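Long-range contact in L-lysine 6-oxidase (Marinomonas mediterranea, PDB 3WEU), which oxidises the side-chain amine of L-lysine with a cysteine tryptophylquinone cofactor, and kills bacteria through the hydrogen peroxide released: residues 585-597 against 635-647. Residues are numbered along the deposited sequence; the frame is centred on the assembly and turned at random.
Sequences SPWDVLTGELDTE and RNQNNDGFPFFTE. With EDO (1,2-ethanediol), chain J.
L590 leans its CD1 branch over the backbone of F645, 3.6 Å from F645 O. The same methyl meets the F644 ring obliquely, with L590 CD1 4.0 Å from F644 CE1. F644 CG lies anti to the backbone N (chi1 175°), which brings the far end of the ring near L590; T646 CG2 sits over the rim of one ring face. On the main chain, E647 N donates to L590 O at 2.8 Å. The bond is almost straight, at 173°. A water extends this link, accepting from L590 N and donating to F645 O. The strands 588-590 and 645-647 meet nearly at right angles, 96° between their directions, so they do not pair as one sheet. Each belongs to its own two-stranded antiparallel sheet, with 609-611 and 631-634 respectively, and the contact joins these two small sheets. E647 sends its extended side chain across that of V589, roughly perpendicular, with E647 OE2 3.7 Å from V589 CG2. Its carboxylate forms a salt bridge with R614, and a second water joins E647 OE1 to G592 N. G592 CA packs close to T646 OG1 and makes a CH...O contact with E647 O at 3.5 Å. T646 OG1 donates to that same carbonyl from above its plane. Near the surface, R635 approaches L594 from the opposite direction, but it was modelled in two conformers and its guanidinium placement is doubtful.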
ATOM      1  N   SER A 585       0.281  17.692  23.515  1.00 13.40           N
ATOM      2  CA  SER A 585       0.426  16.423  22.835  1.00 12.77           C
ATOM      3  C   SER A 585       1.476  15.656  23.645  1.00 12.14           C
ATOM      4  O   SER A 585       2.657  15.680  23.350  1.00 12.50           O
ATOM      5  CB  SER A 585       0.858  16.602  21.398  1.00 13.33           C
ATOM      6  OG  SER A 585       0.746  15.355  20.775  1.00 14.52           O
ATOM      7  N   PRO A 586       1.049  15.105  24.787  1.00 11.61           N
ATOM      8  CA  PRO A 586       1.976  14.496  25.728  1.00 12.03           C
ATOM      9  C   PRO A 586       2.709  13.330  25.130  1.00 11.69           C
ATOM     10  O   PRO A 586       2.232  12.713  24.139  1.00 12.84           O
ATOM     11  CB  PRO A 586       1.052  13.996  26.864  1.00 12.04           C
ATOM     12  CG  PRO A 586      -0.110  14.859  26.765  1.00 12.50           C
ATOM     13  CD  PRO A 586      -0.335  15.082  25.296  1.00 12.15           C
ATOM     14  N   TRP A 587       3.852  13.016  25.690  1.00 12.27           N
ATOM     15  CA  TRP A 587       4.683  11.923  25.188  1.00 13.20           C
ATOM     16  C   TRP A 587       5.117  10.959  26.233  1.00 13.59           C
ATOM     17  O   TRP A 587       4.967   9.735  26.033  1.00 14.52           O
ATOM     18  CB  TRP A 587       5.855  12.493  24.407  1.00 12.93           C
ATOM     19  CG  TRP A 587       6.524  11.543  23.491  1.00 13.89           C
ATOM     20  CD1 TRP A 587       7.848  11.183  23.474  1.00 14.15           C
ATOM     21  CD2 TRP A 587       5.908  10.862  22.399  1.00 13.93           C
ATOM     22  NE1 TRP A 587       8.060  10.316  22.452  1.00 14.97           N
ATOM     23  CE2 TRP A 587       6.894  10.102  21.776  1.00 15.54           C
ATOM     24  CE3 TRP A 587       4.625  10.797  21.933  1.00 15.30           C
ATOM     25  CZ2 TRP A 587       6.632   9.302  20.683  1.00 15.95           C
ATOM     26  CZ3 TRP A 587       4.349   9.964  20.836  1.00 15.88           C
ATOM     27  CH2 TRP A 587       5.356   9.235  20.247  1.00 15.73           C
ATOM     28  N   ASP A 588       5.702  11.464  27.332  1.00 13.16           N
ATOM     29  CA  ASP A 588       6.191  10.613  28.408  1.00 12.65           C
ATOM     30  C   ASP A 588       5.355  10.935  29.635  1.00 12.13           C
ATOM     31  O   ASP A 588       5.440  12.036  30.158  1.00 12.89           O
ATOM     32  CB  ASP A 588       7.649  10.882  28.649  1.00 13.31           C
ATOM     33  CG  ASP A 588       8.443  10.880  27.362  1.00 14.65           C
ATOM     34  OD1 ASP A 588       8.634  11.943  26.746  1.00 14.86           O
ATOM     35  OD2 ASP A 588       8.805   9.782  26.927  1.00 12.88           O
ATOM     36  N   VAL A 589       4.510   9.985  30.024  1.00 12.73           N
ATOM     37  CA  VAL A 589       3.478  10.197  31.054  1.00 12.52           C
ATOM     38  C   VAL A 589       3.434   9.059  32.032  1.00 13.74           C
ATOM     39  O   VAL A 589       3.933   7.945  31.734  1.00 13.52           O
ATOM     40  CB  VAL A 589       2.087  10.382  30.428  1.00 12.05           C
ATOM     41  CG1 VAL A 589       2.032  11.621  29.573  1.00 12.33           C
ATOM     42  CG2 VAL A 589       1.624   9.157  29.678  1.00 12.34           C
ATOM     43  N   LEU A 590       2.831   9.313  33.204  1.00 14.25           N
ATOM     44  CA  LEU A 590       2.763   8.311  34.284  1.00 12.64           C
ATOM     45  C   LEU A 590       1.463   7.557  34.210  1.00 13.40           C
ATOM     46  O   LEU A 590       0.379   8.172  34.000  1.00 11.83           O
ATOM     47  CB  LEU A 590       2.896   9.014  35.651  1.00 13.07           C
ATOM     48  CG  LEU A 590       4.165   9.837  35.898  1.00 13.36           C
ATOM     49  CD1 LEU A 590       4.103  10.378  37.329  1.00 15.44           C
ATOM     50  CD2 LEU A 590       5.362   8.904  35.744  1.00 14.13           C
ATOM     51  N   THR A 591       1.539   6.227  34.337  1.00 13.39           N
ATOM     52  CA  THR A 591       0.371   5.444  34.428  1.00 14.13           C
ATOM     53  C   THR A 591      -0.352   5.766  35.709  1.00 13.85           C
ATOM     54  O   THR A 591       0.254   5.972  36.765  1.00 13.95           O
ATOM     55  CB  THR A 591       0.669   3.932  34.415  1.00 15.83           C
ATOM     56  OG1 THR A 591       1.687   3.695  35.403  1.00 15.73           O
ATOM     57  CG2 THR A 591       1.155   3.514  33.088  1.00 15.95           C
ATOM     58  N   GLY A 592      -1.670   5.708  35.614  1.00 15.13           N
ATOM     59  CA  GLY A 592      -2.581   6.167  36.667  1.00 16.60           C
ATOM     60  C   GLY A 592      -3.589   5.175  37.303  1.00 18.56           C
ATOM     61  O   GLY A 592      -4.343   5.561  38.194  1.00 16.08           O
ATOM     62  N   GLU A 593      -3.720   3.949  36.775  1.00 16.29           N
ATOM     63  CA  GLU A 593      -4.764   3.023  37.292  1.00 18.18           C
ATOM     64  C   GLU A 593      -4.258   2.482  38.641  1.00 16.24           C
ATOM     65  O   GLU A 593      -3.246   1.837  38.691  1.00 15.80           O
ATOM     66  CB  GLU A 593      -4.982   1.891  36.286  1.00 18.08           C
ATOM     67  CG  GLU A 593      -5.446   2.417  34.905  1.00 19.01           C
ATOM     68  CD  GLU A 593      -6.814   3.035  34.873  1.00 22.68           C
ATOM     69  OE1 GLU A 593      -7.592   2.831  35.862  1.00 20.79           O
ATOM     70  OE2 GLU A 593      -7.112   3.751  33.885  1.00 24.43           O
ATOM     71  N   LEU A 594      -5.007   2.748  39.702  1.00 15.86           N
ATOM     72  CA  LEU A 594      -4.671   2.389  41.047  1.00 15.79           C
ATOM     73  C   LEU A 594      -5.520   1.221  41.545  1.00 17.92           C
ATOM     74  O   LEU A 594      -5.325   0.778  42.627  1.00 16.53           O
ATOM     75  CB  LEU A 594      -4.950   3.584  41.941  1.00 17.65           C
ATOM     76  CG  LEU A 594      -4.100   4.826  41.663  1.00 16.64           C
ATOM     77  CD1 LEU A 594      -4.493   5.936  42.646  1.00 19.29           C
ATOM     78  CD2 LEU A 594      -2.670   4.474  41.860  1.00 19.09           C
ATOM     79  N   ASP A 595      -6.409   0.701  40.707  1.00 17.25           N
ATOM     80  CA  ASP A 595      -7.220  -0.484  41.103  1.00 18.75           C
ATOM     81  C   ASP A 595      -6.937  -1.654  40.160  1.00 18.44           C
ATOM     82  O   ASP A 595      -6.431  -1.491  39.064  1.00 14.41           O
ATOM     83  CB  ASP A 595      -8.690  -0.112  41.173  1.00 22.28           C
ATOM     84  CG  ASP A 595      -9.001   0.715  42.457  1.00 32.55           C
ATOM     85  OD1 ASP A 595      -8.728   0.198  43.575  1.00 41.20           O
ATOM     86  OD2 ASP A 595      -9.451   1.880  42.389  1.00 41.17           O
ATOM     87  N   THR A 596      -7.173  -2.846  40.654  1.00 16.93           N
ATOM     88  CA  THR A 596      -6.775  -4.033  39.946  1.00 17.40           C
ATOM     89  C   THR A 596      -7.339  -4.102  38.559  1.00 16.95           C
ATOM     90  O   THR A 596      -6.623  -4.407  37.599  1.00 16.98           O
ATOM     91  CB  THR A 596      -7.240  -5.235  40.714  1.00 19.25           C
ATOM     92  OG1 THR A 596      -6.532  -5.279  41.928  1.00 20.10           O
ATOM     93  CG2 THR A 596      -6.910  -6.459  39.977  1.00 20.00           C
ATOM     94  N   GLU A 597      -8.616  -3.811  38.405  1.00 17.36           N
ATOM     95  CA  GLU A 597      -9.226  -3.979  37.105  1.00 18.55           C
ATOM     96  C   GLU A 597      -8.512  -3.106  36.043  1.00 18.70           C
ATOM     97  O   GLU A 597      -8.191  -3.584  34.942  1.00 15.98           O
ATOM     98  CB  GLU A 597     -10.683  -3.601  37.171  1.00 22.61           C
ATOM     99  CG  GLU A 597     -11.405  -3.768  35.884  1.00 30.28           C
ATOM    100  CD  GLU A 597     -12.891  -3.449  36.040  1.00 38.72           C
ATOM    101  OE1 GLU A 597     -13.354  -3.132  37.180  1.00 44.01           O
ATOM    102  OE2 GLU A 597     -13.546  -3.483  35.000  1.00 40.39           O
ATOM    103  N   ARG A 635      -3.903  14.373  40.112  0.50 13.88           N
ATOM    104  CA  ARG A 635      -4.605  13.495  41.052  0.50 15.11           C
ATOM    105  C   ARG A 635      -4.594  14.036  42.499  0.50 15.19           C
ATOM    106  O   ARG A 635      -5.299  13.515  43.382  0.50 14.80           O
ATOM    107  CB  ARG A 635      -3.922  12.145  41.014  0.50 17.44           C
ATOM    108  CG  ARG A 635      -4.136  11.385  39.724  0.50 20.01           C
ATOM    109  CD  ARG A 635      -5.503  10.701  39.743  0.50 22.64           C
ATOM    110  NE  ARG A 635      -5.444   9.498  38.958  0.50 28.70           N
ATOM    111  CZ  ARG A 635      -5.640   8.262  39.375  0.50 31.35           C
ATOM    112  NH1 ARG A 635      -5.992   7.967  40.612  0.50 33.94           N
ATOM    113  NH2 ARG A 635      -5.516   7.298  38.501  0.50 35.04           N
ATOM    114  N   ASN A 636      -3.806  15.095  42.711  1.00 12.69           N
ATOM    115  CA  ASN A 636      -3.681  15.776  43.993  1.00 13.17           C
ATOM    116  C   ASN A 636      -4.071  17.243  43.946  1.00 13.84           C
ATOM    117  O   ASN A 636      -3.564  18.045  44.743  1.00 13.65           O
ATOM    118  CB  ASN A 636      -2.287  15.718  44.540  1.00 12.21           C
ATOM    119  CG  ASN A 636      -2.252  15.847  46.045  1.00 13.63           C
ATOM    120  OD1 ASN A 636      -3.237  15.490  46.744  1.00 13.91           O
ATOM    121  ND2 ASN A 636      -1.102  16.302  46.580  1.00 11.46           N
ATOM    122  N   GLN A 637      -5.009  17.532  43.057  1.00 15.87           N
ATOM    123  CA  GLN A 637      -5.458  18.887  42.731  1.00 19.25           C
ATOM    124  C   GLN A 637      -5.951  19.685  43.957  1.00 18.50           C
ATOM    125  O   GLN A 637      -5.764  20.912  44.022  1.00 18.15           O
ATOM    126  CB  GLN A 637      -6.625  18.780  41.720  1.00 21.66           C
ATOM    127  CG  GLN A 637      -7.065  20.143  41.212  1.00 30.27           C
ATOM    128  CD  GLN A 637      -8.052  20.899  42.133  1.00 32.11           C
ATOM    129  OE1 GLN A 637      -8.146  22.118  42.054  1.00 39.79           O
ATOM    130  NE2 GLN A 637      -8.755  20.203  42.994  1.00 25.57           N
ATOM    131  N   ASN A 638      -6.522  18.978  44.938  1.00 18.61           N
ATOM    132  CA  ASN A 638      -6.949  19.643  46.192  1.00 21.92           C
ATOM    133  C   ASN A 638      -5.886  20.160  47.093  1.00 24.15           C
ATOM    134  O   ASN A 638      -6.213  20.731  48.121  1.00 22.85           O
ATOM    135  CB  ASN A 638      -7.666  18.658  47.033  1.00 24.56           C
ATOM    136  CG  ASN A 638      -8.882  18.256  46.403  1.00 31.06           C
ATOM    137  OD1 ASN A 638      -9.307  18.954  45.476  1.00 43.57           O
ATOM    138  ND2 ASN A 638      -9.470  17.126  46.817  1.00 43.13           N
ATOM    139  N   ASN A 639      -4.631  19.839  46.811  1.00 18.24           N
ATOM    140  CA  ASN A 639      -3.545  20.262  47.621  1.00 19.43           C
ATOM    141  C   ASN A 639      -2.530  21.046  46.827  1.00 22.02           C
ATOM    142  O   ASN A 639      -1.570  20.493  46.278  1.00 17.38           O
ATOM    143  CB  ASN A 639      -2.921  19.012  48.237  1.00 20.28           C
ATOM    144  CG  ASN A 639      -3.913  18.266  49.134  1.00 21.48           C
ATOM    145  OD1 ASN A 639      -4.155  18.709  50.194  1.00 21.74           O
ATOM    146  ND2 ASN A 639      -4.482  17.207  48.689  1.00 22.76           N
ATOM    147  N   ASP A 640      -2.716  22.366  46.826  1.00 22.26           N
ATOM    148  CA  ASP A 640      -1.876  23.271  46.057  1.00 25.35           C
ATOM    149  C   ASP A 640      -0.431  23.078  46.422  1.00 22.78           C
ATOM    150  O   ASP A 640      -0.017  22.952  47.602  1.00 21.18           O
ATOM    151  CB  ASP A 640      -2.319  24.754  46.282  1.00 32.08           C
ATOM    152  CG  ASP A 640      -1.413  25.761  45.516  1.00 40.52           C
ATOM    153  OD1 ASP A 640      -1.408  25.752  44.258  1.00 45.67           O
ATOM    154  OD2 ASP A 640      -0.629  26.503  46.172  1.00 53.73           O
ATOM    155  N   GLY A 641       0.385  23.074  45.390  1.00 21.69           N
ATOM    156  CA  GLY A 641       1.822  22.905  45.522  1.00 20.21           C
ATOM    157  C   GLY A 641       2.349  21.460  45.488  1.00 17.66           C
ATOM    158  O   GLY A 641       3.551  21.277  45.486  1.00 18.68           O
ATOM    159  N   PHE A 642       1.488  20.437  45.480  1.00 15.83           N
ATOM    160  CA  PHE A 642       1.980  19.054  45.554  1.00 14.12           C
ATOM    161  C   PHE A 642       1.370  18.244  44.417  1.00 15.11           C
ATOM    162  O   PHE A 642       0.583  17.332  44.672  1.00 13.49           O
ATOM    163  CB  PHE A 642       1.609  18.476  46.967  1.00 15.28           C
ATOM    164  CG  PHE A 642       2.385  19.158  48.097  1.00 14.39           C
ATOM    165  CD1 PHE A 642       3.710  18.793  48.371  1.00 13.38           C
ATOM    166  CD2 PHE A 642       1.753  20.156  48.868  1.00 16.65           C
ATOM    167  CE1 PHE A 642       4.395  19.410  49.425  1.00 15.56           C
ATOM    168  CE2 PHE A 642       2.431  20.798  49.894  1.00 16.23           C
ATOM    169  CZ  PHE A 642       3.748  20.399  50.180  1.00 16.41           C
ATOM    170  N   PRO A 643       1.687  18.605  43.160  1.00 15.29           N
ATOM    171  CA  PRO A 643       0.983  17.999  42.050  1.00 13.48           C
ATOM    172  C   PRO A 643       1.376  16.569  41.848  1.00 13.13           C
ATOM    173  O   PRO A 643       2.481  16.164  42.178  1.00 14.27           O
ATOM    174  CB  PRO A 643       1.452  18.819  40.847  1.00 14.56           C
ATOM    175  CG  PRO A 643       2.782  19.346  41.258  1.00 15.76           C
ATOM    176  CD  PRO A 643       2.582  19.690  42.691  1.00 16.14           C
ATOM    177  N   PHE A 644       0.445  15.776  41.282  1.00 13.10           N
ATOM    178  CA  PHE A 644       0.778  14.424  40.897  1.00 12.35           C
ATOM    179  C   PHE A 644      -0.028  14.107  39.656  1.00 12.30           C
ATOM    180  O   PHE A 644      -1.225  13.779  39.757  1.00 12.57           O
ATOM    181  CB  PHE A 644       0.452  13.442  42.071  1.00 13.35           C
ATOM    182  CG  PHE A 644       0.654  11.976  41.713  1.00 12.16           C
ATOM    183  CD1 PHE A 644       1.805  11.546  41.086  1.00 14.24           C
ATOM    184  CD2 PHE A 644      -0.287  11.019  42.090  1.00 13.11           C
ATOM    185  CE1 PHE A 644       1.993  10.162  40.777  1.00 14.44           C
ATOM    186  CE2 PHE A 644      -0.094   9.656  41.781  1.00 13.51           C
ATOM    187  CZ  PHE A 644       1.012   9.250  41.147  1.00 12.39           C
ATOM    188  N   PHE A 645       0.570  14.281  38.459  1.00 11.81           N
ATOM    189  CA  PHE A 645      -0.176  14.124  37.238  1.00 11.31           C
ATOM    190  C   PHE A 645       0.004  12.728  36.671  1.00 11.92           C
ATOM    191  O   PHE A 645       1.146  12.227  36.507  1.00 12.63           O
ATOM    192  CB  PHE A 645       0.343  15.085  36.167  1.00 12.20           C
ATOM    193  CG  PHE A 645      -0.101  16.500  36.301  1.00 12.93           C
ATOM    194  CD1 PHE A 645       0.526  17.386  37.143  1.00 13.01           C
ATOM    195  CD2 PHE A 645      -1.183  16.943  35.573  1.00 13.84           C
ATOM    196  CE1 PHE A 645       0.085  18.719  37.229  1.00 14.27           C
ATOM    197  CE2 PHE A 645      -1.606  18.253  35.636  1.00 13.06           C
ATOM    198  CZ  PHE A 645      -0.949  19.145  36.435  1.00 14.77           C
ATOM    199  N   THR A 646      -1.081  12.087  36.352  1.00 11.12           N
ATOM    200  CA  THR A 646      -1.048  10.842  35.682  1.00 11.29           C
ATOM    201  C   THR A 646      -2.084  10.799  34.574  1.00 11.46           C
ATOM    202  O   THR A 646      -3.021  11.632  34.482  1.00 11.75           O
ATOM    203  CB  THR A 646      -1.409   9.612  36.608  1.00 11.72           C
ATOM    204  OG1 THR A 646      -2.792   9.631  36.915  1.00 13.34           O
ATOM    205  CG2 THR A 646      -0.665   9.633  37.927  1.00 12.45           C
ATOM    206  N   GLU A 647      -1.967   9.754  33.746  1.00 12.24           N
ATOM    207  CA  GLU A 647      -3.039   9.395  32.820  1.00 12.18           C
ATOM    208  C   GLU A 647      -4.308   9.136  33.630  1.00 13.49           C
ATOM    209  O   GLU A 647      -4.265   8.535  34.719  1.00 13.58           O
ATOM    210  CB  GLU A 647      -2.741   8.038  32.120  1.00 13.33           C
ATOM    211  CG  GLU A 647      -1.737   8.178  30.992  1.00 13.96           C
ATOM    212  CD  GLU A 647      -1.612   6.961  30.130  1.00 15.82           C
ATOM    213  OE1 GLU A 647      -1.786   5.863  30.664  1.00 16.21           O
ATOM    214  OE2 GLU A 647      -1.368   7.145  28.935  1.00 15.30           O
TER
HETATM  215  C1  EDO J 808       9.382   6.385  21.649  1.00 33.50           C
HETATM  216  O1  EDO J 808       8.127   6.825  22.160  1.00 41.44           O
HETATM  217  C2  EDO J 808      10.423   7.352  22.224  1.00 26.63           C
HETATM  218  O2  EDO J 808      10.461   8.570  21.447  1.00 19.94           O
HETATM  219  O   HOH W   1       1.922  12.066  33.785  1.00 10.39           O
HETATM  220  O   HOH W   2      -2.948   4.786  32.833  1.00 19.12           O
HETATM  221  O   HOH W   3      -7.111   5.018  39.635  1.00 23.69           O